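Local coordinates for catabolite activation-like protein (PDB 3IWZ) that acts as a homodimeric global transcription regulator of virulence genes, apparently losing its DNA-binding ability when it binds cyclic di-GMP, at residues H35-P40 with L110-Y115; D44-G49 with D96-I101; G53-V58 with G83-E88; V63-E68 with L75-F80. All coordinates share one frame; numbering follows the deposited sequence.

Contact 1. Residues H35-P40 with L110-Y115; sequences HRRRYP and LAEISY
His35 and Glu112 pair through both of their peptide groups: His35 N gives a nearly straight bond to Glu112 O (3.0 Å), and Glu112 N returns one to His35 O. Two residues on, Arg37 N donates to Leu110 O (3.0 Å) and Leu110 N to Arg37 O (3.1 Å), so four backbone donors and four carbonyls are satisfied across the seam. Between these pairs lies the non-hydrogen-bonded pair Arg36-Ala111, where Arg36 CG rests on Ala111 CB at 4.0 Å; the guanidinium of Arg36 itself turns to Glu109 in a salt bridge. The two strands run antiparallel at the margin of one sheet of the cyclic nucleotide-binding jelly roll, a cupin-type barrel, with 35-39 outermost and 108-114 paired on its other edge with strand 54-58. On the side carrying His35, Arg37 and Glu112, Glu112 OE1 approaches Arg37 NH2 at 3.1 Å. It lies over the guanidinium face, well out of its plane, so no N-H points at it and the salt bridge works through charge. The same oxygen lies near the plane of the His35 ring, at its edge. Further along, Leu110 lays CD1 over one face of the Tyr39 ring, while its CB meets Tyr39 CE2 at 3.6 Å.

Contact 2. Residues D44-G49 with D96-I101; sequences DVFRPG and DTREVI
Phe46 and Arg98 form the tight part of this contact. The guanidinium of Arg98 lies flat on the Phe46 ring, planes 14° apart and centres separated by 4.1 Å, a stacked cation-pi pair. Arg98 CD sits over the same face, 3.6 Å from the ring centroid, in a CH-pi contact; a bend at chi2 (-65°) folds the chain down so that its aliphatic part and its charged end both lie along the ring. At the ring edge, in plane, Phe46 CE1 meets Val100 O at 3.2 Å. The guanidinium is held from beyond the ring too, by Thr54. Buried Ile101 is closely packed as well, with CG1 on Pro48 CD (3.6 Å). It also lies alongside Arg47, whose NE makes a salt bridge, in the guanidinium plane, to the anti lone pair of Asp44 OD2; Asp44 OD1 pairs with Arg103.

The more exposed end, at Gly49 and Thr97, is looser. Gly49 N reaches Arg98 O over 3.3 Å from above the carbonyl plane, in a bent bond, and Thr97 merely brings its methyl CG2 against Gly49 O. Glu99 turns from the contact to a salt bridge with Arg150 of the second subunit. Within the cyclic nucleotide-binding domain, the chain turns a corner at Val45, and 96-101 runs into strand 101-104, with strand 63-68 against Val100 and Ile101 and Tyr56 of strand 54-58 against Arg98.

Contact 3. Residues G53-V58 with G83-E88; sequences GTLYYV and GEFVGE
Leu55 reaches across to Phe85, its CD1 lying 3.7 Å from Phe85 CD1, while the second branch, CD2, comes up against Val86 O and the CB of Glu88. The next residue, Tyr56, is gripped at both backbone atoms: its N donates to Val86 O (2.9 Å) and its O accepts from Val86 N (2.8 Å). On the side carrying Tyr56 and Val86, Tyr56 CB packs on Val86 CG2. This antiparallel ladder forms one margin of the four-stranded sheet that also contains strands 108-114 and 35-39, within the cyclic nucleotide-binding jelly roll; strand 108-114 pairs with the other edge of 54-58. Tyr57 lies on the side of Leu55 and Phe85, in a non-hydrogen-bonded pair with Phe85. A chi1 of 174° carries its ring over to Phe85 edge first, a T-shaped pair with centroids 5.2 Å apart and planes at 69°; CD1 makes the touch. The Tyr57 ring also packs on helix 24-32, whereas Phe85 is covered by helix 130-157. At Val58 two further backbone bonds follow, Val58 N to Glu84 O (2.8 Å) and Gly83 N to Val58 O (2.9 Å). The carboxylate of Glu84 leads off to a salt bridge with Arg144.

Contact 4. Residues V63-E68 with L75-F80; sequences VSIIAE and LVLGYF
Ile65 and Phe80 form the apolar centre of this hairpin, crossing at about a right angle with Ile65 CG1 only 3.3 Å from Phe80 CE2. The isoleucine holds CG1 anti to its carbonyl carbon (chi1 -64°), which turns that branch to the ring. Val63 CG2 extends the patch on the same side, 4.1 Å from Phe80 CB, and Leu77 joins loosely through CD1 to Ile65 CG2 and CD2 to Ala67 CB. On the reverse side the packing is lighter: Ile66 rests CG2 on Leu75 O, and Ser64 CB meets the Tyr79 ring at its edge, in plane.

Outward from these side chains the antiparallel backbones are laced by six hydrogen bonds. Reciprocal bonds join Val63 with Phe80 and Ala67 with Leu75; between them, Ile65 N donates to Gly78 O (3.1 Å), while Ile65 O takes Leu77 N (2.8 Å) instead of the amide of Gly78. The polar ends look beyond the hairpin, Ser64 OG to Arg103 O and Tyr79 OH to Glu192.

Strand 74-80 is outermost in its sheet of the jelly roll, and strand 63-68 pairs on its other edge with 101-104. Val76 and Tyr79 pack on helix 190-197, the beginning of the predicted helix-turn-helix, whereas Ala67, Leu75 and Leu77 meet Ser153, Phe157 and Thr149 of the second subunit.

All four contacts belong to the cyclic nucleotide-binding domain, within the curated nucleotide-binding region. Contacts 1 and 3, centres 8 Å apart, share one sheet, in which Leu55 N bonds to Ile113 O (2.9 Å). Contacts 2 and 4, 12 Å apart, meet in the facing sheet, where Ile101 N approaches Ile66 O at 2.6 Å. Arg98 ties contact 2 to contact 3 through NH2 to Thr54 O (2.8 Å), and Tyr115 of contact 1 comes to Gly87 O of contact 3 with its OH at 2.6 Å. Contacts 1 and 4 do not touch, their centres 18 Å apart; contact 4 lies nearest the DNA-binding part.

Contact 1. Residues H35-P40 with L110-Y115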
loop_
_atom_site.group_PDB
_atom_site.type_symbol
_atom_site.label_atom_id
_atom_site.label_comp_id
_atom_site.label_asym_id
_atom_site.label_seq_id
_atom_site.Cartn_x
_atom_site.Cartn_y
_atom_site.Cartn_z
ATOM N N HIS D 35 8.308 -22.030 -13.989
ATOM C CA HIS D 35 8.781 -23.204 -13.268
ATOM C C HIS D 35 7.918 -23.396 -12.018
ATOM O O HIS D 35 8.054 -22.665 -11.032
ATOM C CB HIS D 35 10.256 -23.005 -12.881
ATOM C CG HIS D 35 10.880 -24.186 -12.196
ATOM N ND1 HIS D 35 10.613 -25.489 -12.561
ATOM C CD2 HIS D 35 11.801 -24.254 -11.204
ATOM C CE1 HIS D 35 11.342 -26.310 -11.822
ATOM N NE2 HIS D 35 12.071 -25.587 -10.993
ATOM N N ARG D 36 7.015 -24.368 -12.074
ATOM C CA ARG D 36 6.133 -24.665 -10.951
ATOM C C ARG D 36 6.875 -25.462 -9.882
ATOM O O ARG D 36 7.520 -26.467 -10.177
ATOM C CB ARG D 36 4.917 -25.471 -11.428
ATOM C CG ARG D 36 3.916 -24.702 -12.290
ATOM C CD ARG D 36 3.667 -25.433 -13.605
ATOM N NE ARG D 36 2.289 -25.310 -14.082
ATOM C CZ ARG D 36 1.224 -25.777 -13.433
ATOM N NH1 ARG D 36 1.374 -26.397 -12.269
ATOM N NH2 ARG D 36 0.006 -25.636 -13.952
ATOM N N ARG D 37 6.778 -25.016 -8.637
ATOM C CA ARG D 37 7.435 -25.706 -7.537
ATOM C C ARG D 37 6.514 -25.770 -6.325
ATOM O O ARG D 37 5.863 -24.783 -5.982
ATOM C CB ARG D 37 8.727 -24.985 -7.154
ATOM C CG ARG D 37 9.488 -25.648 -6.016
ATOM C CD ARG D 37 10.692 -24.809 -5.589
ATOM N NE ARG D 37 11.545 -24.444 -6.719
ATOM C CZ ARG D 37 12.625 -23.675 -6.624
ATOM N NH1 ARG D 37 12.990 -23.186 -5.445
ATOM N NH2 ARG D 37 13.342 -23.391 -7.705
ATOM N N ARG D 38 6.461 -26.937 -5.687
ATOM C CA ARG D 38 5.629 -27.135 -4.505
ATOM C C ARG D 38 6.374 -26.653 -3.259
ATOM O O ARG D 38 7.581 -26.845 -3.140
ATOM C CB ARG D 38 5.273 -28.622 -4.358
ATOM C CG ARG D 38 4.476 -29.205 -5.529
ATOM C CD ARG D 38 2.977 -28.921 -5.421
ATOM N NE ARG D 38 2.316 -29.772 -4.431
ATOM C CZ ARG D 38 2.261 -31.100 -4.501
ATOM N NH1 ARG D 38 2.827 -31.741 -5.519
ATOM N NH2 ARG D 38 1.652 -31.792 -3.549
ATOM N N TYR D 39 5.655 -26.018 -2.335
ATOM C CA TYR D 39 6.269 -25.520 -1.106
ATOM C C TYR D 39 5.522 -26.034 0.106
ATOM O O TYR D 39 4.294 -26.104 0.106
ATOM C CB TYR D 39 6.256 -23.985 -1.063
ATOM C CG TYR D 39 7.073 -23.333 -2.144
ATOM C CD1 TYR D 39 8.360 -22.857 -1.890
ATOM C CD2 TYR D 39 6.571 -23.223 -3.436
ATOM C CE1 TYR D 39 9.119 -22.290 -2.904
ATOM C CE2 TYR D 39 7.320 -22.665 -4.447
ATOM C CZ TYR D 39 8.588 -22.203 -4.179
ATOM O OH TYR D 39 9.313 -21.665 -5.205
ATOM N N PRO D 40 6.254 -26.399 1.162
ATOM C CA PRO D 40 5.605 -26.901 2.378
ATOM C C PRO D 40 4.974 -25.691 3.054
ATOM O O PRO D 40 5.283 -24.548 2.681
ATOM C CB PRO D 40 6.775 -27.447 3.211
ATOM C CG PRO D 40 7.974 -27.473 2.234
ATOM C CD PRO D 40 7.716 -26.333 1.325
ATOM N N LEU D 110 3.597 -22.756 -6.442
ATOM C CA LEU D 110 3.898 -21.427 -6.963
ATOM C C LEU D 110 4.693 -21.532 -8.250
ATOM O O LEU D 110 5.662 -22.279 -8.329
ATOM C CB LEU D 110 4.711 -20.614 -5.946
ATOM C CG LEU D 110 4.138 -20.447 -4.533
ATOM C CD1 LEU D 110 5.089 -19.620 -3.693
ATOM C CD2 LEU D 110 2.776 -19.789 -4.597
ATOM N N ALA D 111 4.275 -20.783 -9.260
ATOM C CA ALA D 111 4.969 -20.774 -10.532
ATOM C C ALA D 111 5.832 -19.521 -10.546
ATOM O O ALA D 111 5.315 -18.416 -10.407
ATOM C CB ALA D 111 3.967 -20.738 -11.678
ATOM N N GLU D 112 7.141 -19.686 -10.702
ATOM C CA GLU D 112 8.035 -18.540 -10.732
ATOM C C GLU D 112 8.658 -18.305 -12.106
ATOM O O GLU D 112 8.833 -19.237 -12.897
ATOM C CB GLU D 112 9.144 -18.683 -9.677
ATOM C CG GLU D 112 10.024 -19.910 -9.823
ATOM C CD GLU D 112 11.283 -19.832 -8.967
ATOM O OE1 GLU D 112 11.974 -20.864 -8.841
ATOM O OE2 GLU D 112 11.589 -18.741 -8.431
ATOM N N ILE D 113 8.970 -17.041 -12.376
ATOM C CA ILE D 113 9.592 -16.625 -13.628
ATOM C C ILE D 113 10.413 -15.367 -13.363
ATOM O O ILE D 113 9.954 -14.441 -12.682
ATOM C CB ILE D 113 8.542 -16.323 -14.726
ATOM C CG1 ILE D 113 9.249 -16.152 -16.077
ATOM C CG2 ILE D 113 7.768 -15.044 -14.384
ATOM C CD1 ILE D 113 8.311 -16.168 -17.269
ATOM N N SER D 114 11.632 -15.343 -13.893
ATOM C CA SER D 114 12.524 -14.205 -13.698
ATOM C C SER D 114 11.966 -12.968 -14.382
ATOM O O SER D 114 11.313 -13.066 -15.424
ATOM C CB SER D 114 13.910 -14.513 -14.266
ATOM O OG SER D 114 13.867 -14.636 -15.678
ATOM N N TYR D 115 12.221 -11.801 -13.801
ATOM C CA TYR D 115 11.735 -10.564 -14.398
ATOM C C TYR D 115 12.307 -10.410 -15.811
ATOM O O TYR D 115 11.574 -10.190 -16.777
ATOM C CB TYR D 115 12.160 -9.341 -13.569
ATOM C CG TYR D 115 11.708 -9.328 -12.123
ATOM C CD1 TYR D 115 10.423 -9.741 -11.761
ATOM C CD2 TYR D 115 12.548 -8.836 -11.124
ATOM C CE1 TYR D 115 9.987 -9.660 -10.444
ATOM C CE2 TYR D 115 12.124 -8.750 -9.812
ATOM C CZ TYR D 115 10.844 -9.161 -9.478
ATOM O OH TYR D 115 10.424 -9.042 -8.188
#

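Contact 2. Residues D44-G49 with D96-I101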
loop_
_atom_site.group_PDB
_atom_site.type_symbol
_atom_site.label_atom_id
_atom_site.label_comp_id
_atom_site.label_asym_id
_atom_site.label_seq_id
_atom_site.Cartn_x
_atom_site.Cartn_y
_atom_site.Cartn_z
ATOM N N ASP D 44 8.989 -19.657 4.578
ATOM C CA ASP D 44 9.179 -18.288 4.129
ATOM C C ASP D 44 9.871 -18.363 2.757
ATOM O O ASP D 44 11.078 -18.569 2.680
ATOM C CB ASP D 44 10.043 -17.517 5.142
ATOM C CG ASP D 44 9.264 -17.111 6.399
ATOM O OD1 ASP D 44 8.075 -17.462 6.530
ATOM O OD2 ASP D 44 9.846 -16.430 7.266
ATOM N N VAL D 45 9.108 -18.212 1.678
ATOM C CA VAL D 45 9.667 -18.290 0.327
ATOM C C VAL D 45 10.818 -17.313 0.076
ATOM O O VAL D 45 11.718 -17.602 -0.709
ATOM C CB VAL D 45 8.584 -18.084 -0.748
ATOM C CG1 VAL D 45 9.168 -18.397 -2.127
ATOM C CG2 VAL D 45 7.380 -18.977 -0.458
ATOM N N PHE D 46 10.767 -16.144 0.715
ATOM C CA PHE D 46 11.840 -15.155 0.633
ATOM C C PHE D 46 11.657 -14.106 1.729
ATOM O O PHE D 46 10.526 -13.763 2.101
ATOM C CB PHE D 46 11.970 -14.514 -0.774
ATOM C CG PHE D 46 10.824 -13.630 -1.185
ATOM C CD1 PHE D 46 10.505 -12.486 -0.465
ATOM C CD2 PHE D 46 10.088 -13.929 -2.321
ATOM C CE1 PHE D 46 9.473 -11.655 -0.867
ATOM C CE2 PHE D 46 9.050 -13.100 -2.732
ATOM C CZ PHE D 46 8.742 -11.962 -2.004
ATOM N N ARG D 47 12.780 -13.623 2.258
ATOM C CA ARG D 47 12.772 -12.645 3.338
ATOM C C ARG D 47 13.462 -11.349 2.903
ATOM O O ARG D 47 14.208 -11.330 1.921
ATOM C CB ARG D 47 13.473 -13.250 4.557
ATOM C CG ARG D 47 13.139 -14.727 4.751
ATOM C CD ARG D 47 13.532 -15.271 6.115
ATOM N NE ARG D 47 12.658 -14.763 7.164
ATOM C CZ ARG D 47 12.954 -13.732 7.943
ATOM N NH1 ARG D 47 14.113 -13.101 7.797
ATOM N NH2 ARG D 47 12.085 -13.322 8.853
ATOM N N PRO D 48 13.215 -10.241 3.621
ATOM C CA PRO D 48 13.875 -8.999 3.203
ATOM C C PRO D 48 15.372 -9.241 3.086
ATOM O O PRO D 48 15.974 -9.827 3.984
ATOM C CB PRO D 48 13.527 -8.025 4.330
ATOM C CG PRO D 48 12.200 -8.516 4.795
ATOM C CD PRO D 48 12.380 -10.017 4.814
ATOM N N GLY D 49 15.958 -8.816 1.971
ATOM C CA GLY D 49 17.386 -8.986 1.777
ATOM C C GLY D 49 17.744 -9.918 0.637
ATOM O O GLY D 49 18.773 -9.749 -0.018
ATOM N N ASP D 96 17.700 -4.646 -5.822
ATOM C CA ASP D 96 18.500 -5.857 -5.773
ATOM C C ASP D 96 17.934 -6.795 -4.722
ATOM O O ASP D 96 18.224 -7.986 -4.731
ATOM C CB ASP D 96 19.954 -5.520 -5.419
ATOM C CG ASP D 96 20.584 -4.507 -6.371
ATOM O OD1 ASP D 96 21.731 -4.090 -6.099
ATOM O OD2 ASP D 96 19.949 -4.130 -7.385
ATOM N N THR D 97 17.112 -6.259 -3.825
ATOM C CA THR D 97 16.552 -7.062 -2.747
ATOM C C THR D 97 15.041 -6.956 -2.492
ATOM O O THR D 97 14.359 -6.052 -2.988
ATOM C CB THR D 97 17.279 -6.732 -1.445
ATOM O OG1 THR D 97 17.075 -5.349 -1.134
ATOM C CG2 THR D 97 18.783 -6.985 -1.597
ATOM N N ARG D 98 14.537 -7.907 -1.706
ATOM C CA ARG D 98 13.132 -7.964 -1.313
ATOM C C ARG D 98 12.946 -7.002 -0.153
ATOM O O ARG D 98 13.901 -6.679 0.552
ATOM C CB ARG D 98 12.758 -9.366 -0.826
ATOM C CG ARG D 98 12.890 -10.482 -1.846
ATOM C CD ARG D 98 11.947 -10.325 -3.003
ATOM N NE ARG D 98 12.045 -11.463 -3.901
ATOM C CZ ARG D 98 11.464 -11.541 -5.093
ATOM N NH1 ARG D 98 10.721 -10.531 -5.543
ATOM N NH2 ARG D 98 11.645 -12.626 -5.849
ATOM N N GLU D 99 11.714 -6.554 0.058
ATOM C CA GLU D 99 11.433 -5.644 1.156
ATOM C C GLU D 99 10.467 -6.280 2.161
ATOM O O GLU D 99 10.224 -5.737 3.234
ATOM C CB GLU D 99 10.846 -4.331 0.624
ATOM C CG GLU D 99 11.377 -3.106 1.369
ATOM C CD GLU D 99 12.838 -2.861 1.073
ATOM O OE1 GLU D 99 13.610 -2.639 2.023
ATOM O OE2 GLU D 99 13.218 -2.890 -0.115
ATOM N N VAL D 100 9.925 -7.442 1.819
ATOM C CA VAL D 100 8.986 -8.110 2.715
ATOM C C VAL D 100 9.193 -9.620 2.724
ATOM O O VAL D 100 9.968 -10.159 1.928
ATOM C CB VAL D 100 7.517 -7.856 2.285
ATOM C CG1 VAL D 100 7.249 -6.372 2.169
ATOM C CG2 VAL D 100 7.233 -8.550 0.961
ATOM N N ILE D 101 8.471 -10.281 3.622
ATOM C CA ILE D 101 8.488 -11.731 3.763
ATOM C C ILE D 101 7.291 -12.325 3.034
ATOM O O ILE D 101 6.171 -11.827 3.165
ATOM C CB ILE D 101 8.322 -12.191 5.224
ATOM C CG1 ILE D 101 9.408 -11.600 6.117
ATOM C CG2 ILE D 101 8.367 -13.711 5.279
ATOM C CD1 ILE D 101 9.297 -12.052 7.581
#

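Contact 3. Residues G53-V58 with G83-E88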
loop_
_atom_site.group_PDB
_atom_site.type_symbol
_atom_site.label_atom_id
_atom_site.label_comp_id
_atom_site.label_asym_id
_atom_site.label_seq_id
_atom_site.Cartn_x
_atom_site.Cartn_y
_atom_site.Cartn_z
ATOM N N GLY D 53 14.833 -11.137 -8.351
ATOM C CA GLY D 53 14.863 -11.206 -9.798
ATOM C C GLY D 53 13.783 -12.158 -10.258
ATOM O O GLY D 53 13.748 -12.563 -11.415
ATOM N N THR D 54 12.876 -12.485 -9.343
ATOM C CA THR D 54 11.802 -13.423 -9.628
ATOM C C THR D 54 10.394 -12.963 -9.246
ATOM O O THR D 54 10.179 -12.301 -8.235
ATOM C CB THR D 54 12.084 -14.760 -8.914
ATOM O OG1 THR D 54 13.329 -15.293 -9.385
ATOM C CG2 THR D 54 10.972 -15.762 -9.180
ATOM N N LEU D 55 9.431 -13.347 -10.067
ATOM C CA LEU D 55 8.043 -13.010 -9.830
ATOM C C LEU D 55 7.381 -14.334 -9.482
ATOM O O LEU D 55 7.782 -15.378 -9.986
ATOM C CB LEU D 55 7.422 -12.444 -11.110
ATOM C CG LEU D 55 6.142 -11.608 -11.105
ATOM C CD1 LEU D 55 5.333 -11.984 -12.350
ATOM C CD2 LEU D 55 5.326 -11.846 -9.867
ATOM N N TYR D 56 6.381 -14.301 -8.613
ATOM C CA TYR D 56 5.677 -15.521 -8.257
ATOM C C TYR D 56 4.199 -15.403 -8.565
ATOM O O TYR D 56 3.612 -14.335 -8.428
ATOM C CB TYR D 56 5.850 -15.828 -6.779
ATOM C CG TYR D 56 7.244 -16.246 -6.393
ATOM C CD1 TYR D 56 7.711 -17.529 -6.676
ATOM C CD2 TYR D 56 8.087 -15.371 -5.718
ATOM C CE1 TYR D 56 8.975 -17.930 -6.288
ATOM C CE2 TYR D 56 9.358 -15.764 -5.327
ATOM C CZ TYR D 56 9.794 -17.044 -5.614
ATOM O OH TYR D 56 11.045 -17.437 -5.218
ATOM N N TYR D 57 3.614 -16.515 -8.993
ATOM C CA TYR D 57 2.191 -16.592 -9.290
ATOM C C TYR D 57 1.673 -17.756 -8.446
ATOM O O TYR D 57 2.134 -18.886 -8.599
ATOM C CB TYR D 57 1.966 -16.884 -10.770
ATOM C CG TYR D 57 0.519 -17.118 -11.127
ATOM C CD1 TYR D 57 -0.309 -16.064 -11.505
ATOM C CD2 TYR D 57 -0.027 -18.393 -11.071
ATOM C CE1 TYR D 57 -1.649 -16.278 -11.819
ATOM C CE2 TYR D 57 -1.363 -18.623 -11.384
ATOM C CZ TYR D 57 -2.166 -17.562 -11.757
ATOM O OH TYR D 57 -3.483 -17.792 -12.068
ATOM N N VAL D 58 0.742 -17.468 -7.541
ATOM C CA VAL D 58 0.168 -18.488 -6.673
ATOM C C VAL D 58 -0.807 -19.372 -7.443
ATOM O O VAL D 58 -1.908 -18.943 -7.781
ATOM C CB VAL D 58 -0.613 -17.866 -5.488
ATOM C CG1 VAL D 58 -1.108 -18.968 -4.566
ATOM C CG2 VAL D 58 0.252 -16.876 -4.732
ATOM N N GLY D 83 -4.276 -17.340 -8.129
ATOM C CA GLY D 83 -4.390 -16.225 -9.050
ATOM C C GLY D 83 -3.571 -14.993 -8.703
ATOM O O GLY D 83 -3.432 -14.089 -9.523
ATOM N N GLU D 84 -3.023 -14.945 -7.497
ATOM C CA GLU D 84 -2.252 -13.788 -7.077
ATOM C C GLU D 84 -0.793 -13.776 -7.524
ATOM O O GLU D 84 -0.107 -14.807 -7.535
ATOM C CB GLU D 84 -2.307 -13.646 -5.551
ATOM C CG GLU D 84 -3.675 -13.238 -5.000
ATOM C CD GLU D 84 -4.091 -11.852 -5.448
ATOM O OE1 GLU D 84 -3.307 -10.901 -5.249
ATOM O OE2 GLU D 84 -5.196 -11.709 -6.000
ATOM N N PHE D 85 -0.343 -12.589 -7.919
ATOM C CA PHE D 85 1.038 -12.368 -8.317
ATOM C C PHE D 85 1.681 -11.824 -7.058
ATOM O O PHE D 85 1.177 -10.873 -6.473
ATOM C CB PHE D 85 1.128 -11.315 -9.428
ATOM C CG PHE D 85 0.805 -11.842 -10.794
ATOM C CD1 PHE D 85 1.754 -12.528 -11.528
ATOM C CD2 PHE D 85 -0.469 -11.697 -11.323
ATOM C CE1 PHE D 85 1.440 -13.066 -12.763
ATOM C CE2 PHE D 85 -0.794 -12.233 -12.558
ATOM C CZ PHE D 85 0.158 -12.918 -13.280
ATOM N N VAL D 86 2.763 -12.446 -6.609
ATOM C CA VAL D 86 3.451 -11.969 -5.416
ATOM C C VAL D 86 4.931 -11.813 -5.746
ATOM O O VAL D 86 5.417 -12.393 -6.722
ATOM C CB VAL D 86 3.211 -12.914 -4.212
ATOM C CG1 VAL D 86 1.754 -12.840 -3.801
ATOM C CG2 VAL D 86 3.554 -14.344 -4.576
ATOM N N GLY D 87 5.630 -11.003 -4.957
ATOM C CA GLY D 87 7.038 -10.739 -5.220
ATOM C C GLY D 87 7.196 -9.969 -6.528
ATOM O O GLY D 87 8.200 -10.087 -7.239
ATOM N N GLU D 88 6.196 -9.158 -6.846
ATOM C CA GLU D 88 6.214 -8.408 -8.088
ATOM C C GLU D 88 6.898 -7.054 -8.052
ATOM O O GLU D 88 7.140 -6.471 -9.104
ATOM C CB GLU D 88 4.785 -8.218 -8.600
ATOM C CG GLU D 88 3.990 -7.133 -7.884
ATOM C CD GLU D 88 3.973 -7.290 -6.368
ATOM O OE1 GLU D 88 3.979 -8.442 -5.850
ATOM O OE2 GLU D 88 3.942 -6.245 -5.695
#

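Contact 4. Residues V63-E68 with L75-F80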
loop_
_atom_site.group_PDB
_atom_site.type_symbol
_atom_site.label_atom_id
_atom_site.label_comp_id
_atom_site.label_asym_id
_atom_site.label_seq_id
_atom_site.Cartn_x
_atom_site.Cartn_y
_atom_site.Cartn_z
ATOM N N VAL D 63 -0.665 -17.836 0.935
ATOM C CA VAL D 63 0.580 -17.221 1.377
ATOM C C VAL D 63 0.274 -15.924 2.115
ATOM O O VAL D 63 -0.853 -15.424 2.106
ATOM C CB VAL D 63 1.521 -16.888 0.190
ATOM C CG1 VAL D 63 1.948 -18.171 -0.529
ATOM C CG2 VAL D 63 0.825 -15.947 -0.771
ATOM N N SER D 64 1.280 -15.377 2.772
ATOM C CA SER D 64 1.086 -14.138 3.486
ATOM C C SER D 64 2.266 -13.238 3.154
ATOM O O SER D 64 3.362 -13.725 2.889
ATOM C CB SER D 64 1.029 -14.393 4.995
ATOM O OG SER D 64 2.293 -14.803 5.488
ATOM N N ILE D 65 2.023 -11.932 3.134
ATOM C CA ILE D 65 3.083 -10.960 2.880
ATOM C C ILE D 65 3.286 -10.286 4.228
ATOM O O ILE D 65 2.357 -9.700 4.781
ATOM C CB ILE D 65 2.679 -9.902 1.838
ATOM C CG1 ILE D 65 2.441 -10.554 0.471
ATOM C CG2 ILE D 65 3.762 -8.839 1.736
ATOM C CD1 ILE D 65 3.673 -11.147 -0.175
ATOM N N ILE D 66 4.499 -10.381 4.757
ATOM C CA ILE D 66 4.801 -9.813 6.056
ATOM C C ILE D 66 5.939 -8.801 5.996
ATOM O O ILE D 66 6.900 -8.976 5.248
ATOM C CB ILE D 66 5.179 -10.939 7.056
ATOM C CG1 ILE D 66 4.243 -12.137 6.861
ATOM C CG2 ILE D 66 5.072 -10.425 8.494
ATOM C CD1 ILE D 66 4.417 -13.248 7.891
ATOM N N ALA D 67 5.823 -7.740 6.787
ATOM C CA ALA D 67 6.853 -6.704 6.850
ATOM C C ALA D 67 7.532 -6.824 8.206
ATOM O O ALA D 67 6.885 -7.148 9.203
ATOM C CB ALA D 67 6.226 -5.318 6.699
ATOM N N GLU D 68 8.837 -6.572 8.241
ATOM C CA GLU D 68 9.595 -6.658 9.478
ATOM C C GLU D 68 10.061 -5.288 9.945
ATOM O O GLU D 68 10.171 -4.356 9.151
ATOM C CB GLU D 68 10.834 -7.541 9.294
ATOM C CG GLU D 68 10.571 -9.025 9.200
ATOM C CD GLU D 68 11.636 -9.841 9.925
ATOM O OE1 GLU D 68 12.837 -9.555 9.722
ATOM O OE2 GLU D 68 11.266 -10.768 10.691
ATOM N N LEU D 75 4.354 -7.674 10.872
ATOM C CA LEU D 75 3.027 -7.153 10.594
ATOM C C LEU D 75 2.539 -7.790 9.291
ATOM O O LEU D 75 3.083 -7.533 8.207
ATOM C CB LEU D 75 3.057 -5.623 10.456
ATOM C CG LEU D 75 1.731 -4.897 10.188
ATOM C CD1 LEU D 75 0.807 -5.024 11.400
ATOM C CD2 LEU D 75 2.007 -3.416 9.890
ATOM N N VAL D 76 1.531 -8.648 9.408
ATOM C CA VAL D 76 0.943 -9.291 8.246
ATOM C C VAL D 76 0.228 -8.191 7.464
ATOM O O VAL D 76 -0.574 -7.438 8.028
ATOM C CB VAL D 76 -0.075 -10.380 8.675
ATOM C CG1 VAL D 76 -0.872 -10.877 7.475
ATOM C CG2 VAL D 76 0.659 -11.533 9.333
ATOM N N LEU D 77 0.530 -8.078 6.176
ATOM C CA LEU D 77 -0.109 -7.052 5.364
ATOM C C LEU D 77 -1.257 -7.657 4.582
ATOM O O LEU D 77 -2.076 -6.934 4.015
ATOM C CB LEU D 77 0.882 -6.421 4.386
ATOM C CG LEU D 77 2.214 -5.958 4.965
ATOM C CD1 LEU D 77 2.982 -5.224 3.890
ATOM C CD2 LEU D 77 1.989 -5.056 6.146
ATOM N N GLY D 78 -1.309 -8.983 4.545
ATOM C CA GLY D 78 -2.380 -9.649 3.827
ATOM C C GLY D 78 -2.152 -11.109 3.464
ATOM O O GLY D 78 -1.027 -11.618 3.501
ATOM N N TYR D 79 -3.244 -11.785 3.128
ATOM C CA TYR D 79 -3.201 -13.180 2.722
ATOM C C TYR D 79 -3.582 -13.176 1.260
ATOM O O TYR D 79 -4.318 -12.299 0.809
ATOM C CB TYR D 79 -4.211 -14.024 3.506
ATOM C CG TYR D 79 -3.997 -14.020 5.002
ATOM C CD1 TYR D 79 -2.713 -14.079 5.545
ATOM C CD2 TYR D 79 -5.085 -14.006 5.877
ATOM C CE1 TYR D 79 -2.517 -14.130 6.922
ATOM C CE2 TYR D 79 -4.898 -14.062 7.259
ATOM C CZ TYR D 79 -3.614 -14.124 7.771
ATOM O OH TYR D 79 -3.436 -14.191 9.130
ATOM N N PHE D 80 -3.087 -14.150 0.512
ATOM C CA PHE D 80 -3.386 -14.203 -0.903
ATOM C C PHE D 80 -3.534 -15.638 -1.386
ATOM O O PHE D 80 -2.783 -16.521 -0.978
ATOM C CB PHE D 80 -2.277 -13.484 -1.664
ATOM C CG PHE D 80 -2.036 -12.082 -1.182
ATOM C CD1 PHE D 80 -2.811 -11.030 -1.652
ATOM C CD2 PHE D 80 -1.043 -11.816 -0.240
ATOM C CE1 PHE D 80 -2.607 -9.739 -1.201
ATOM C CE2 PHE D 80 -0.828 -10.528 0.219
ATOM C CZ PHE D 80 -1.613 -9.482 -0.261
#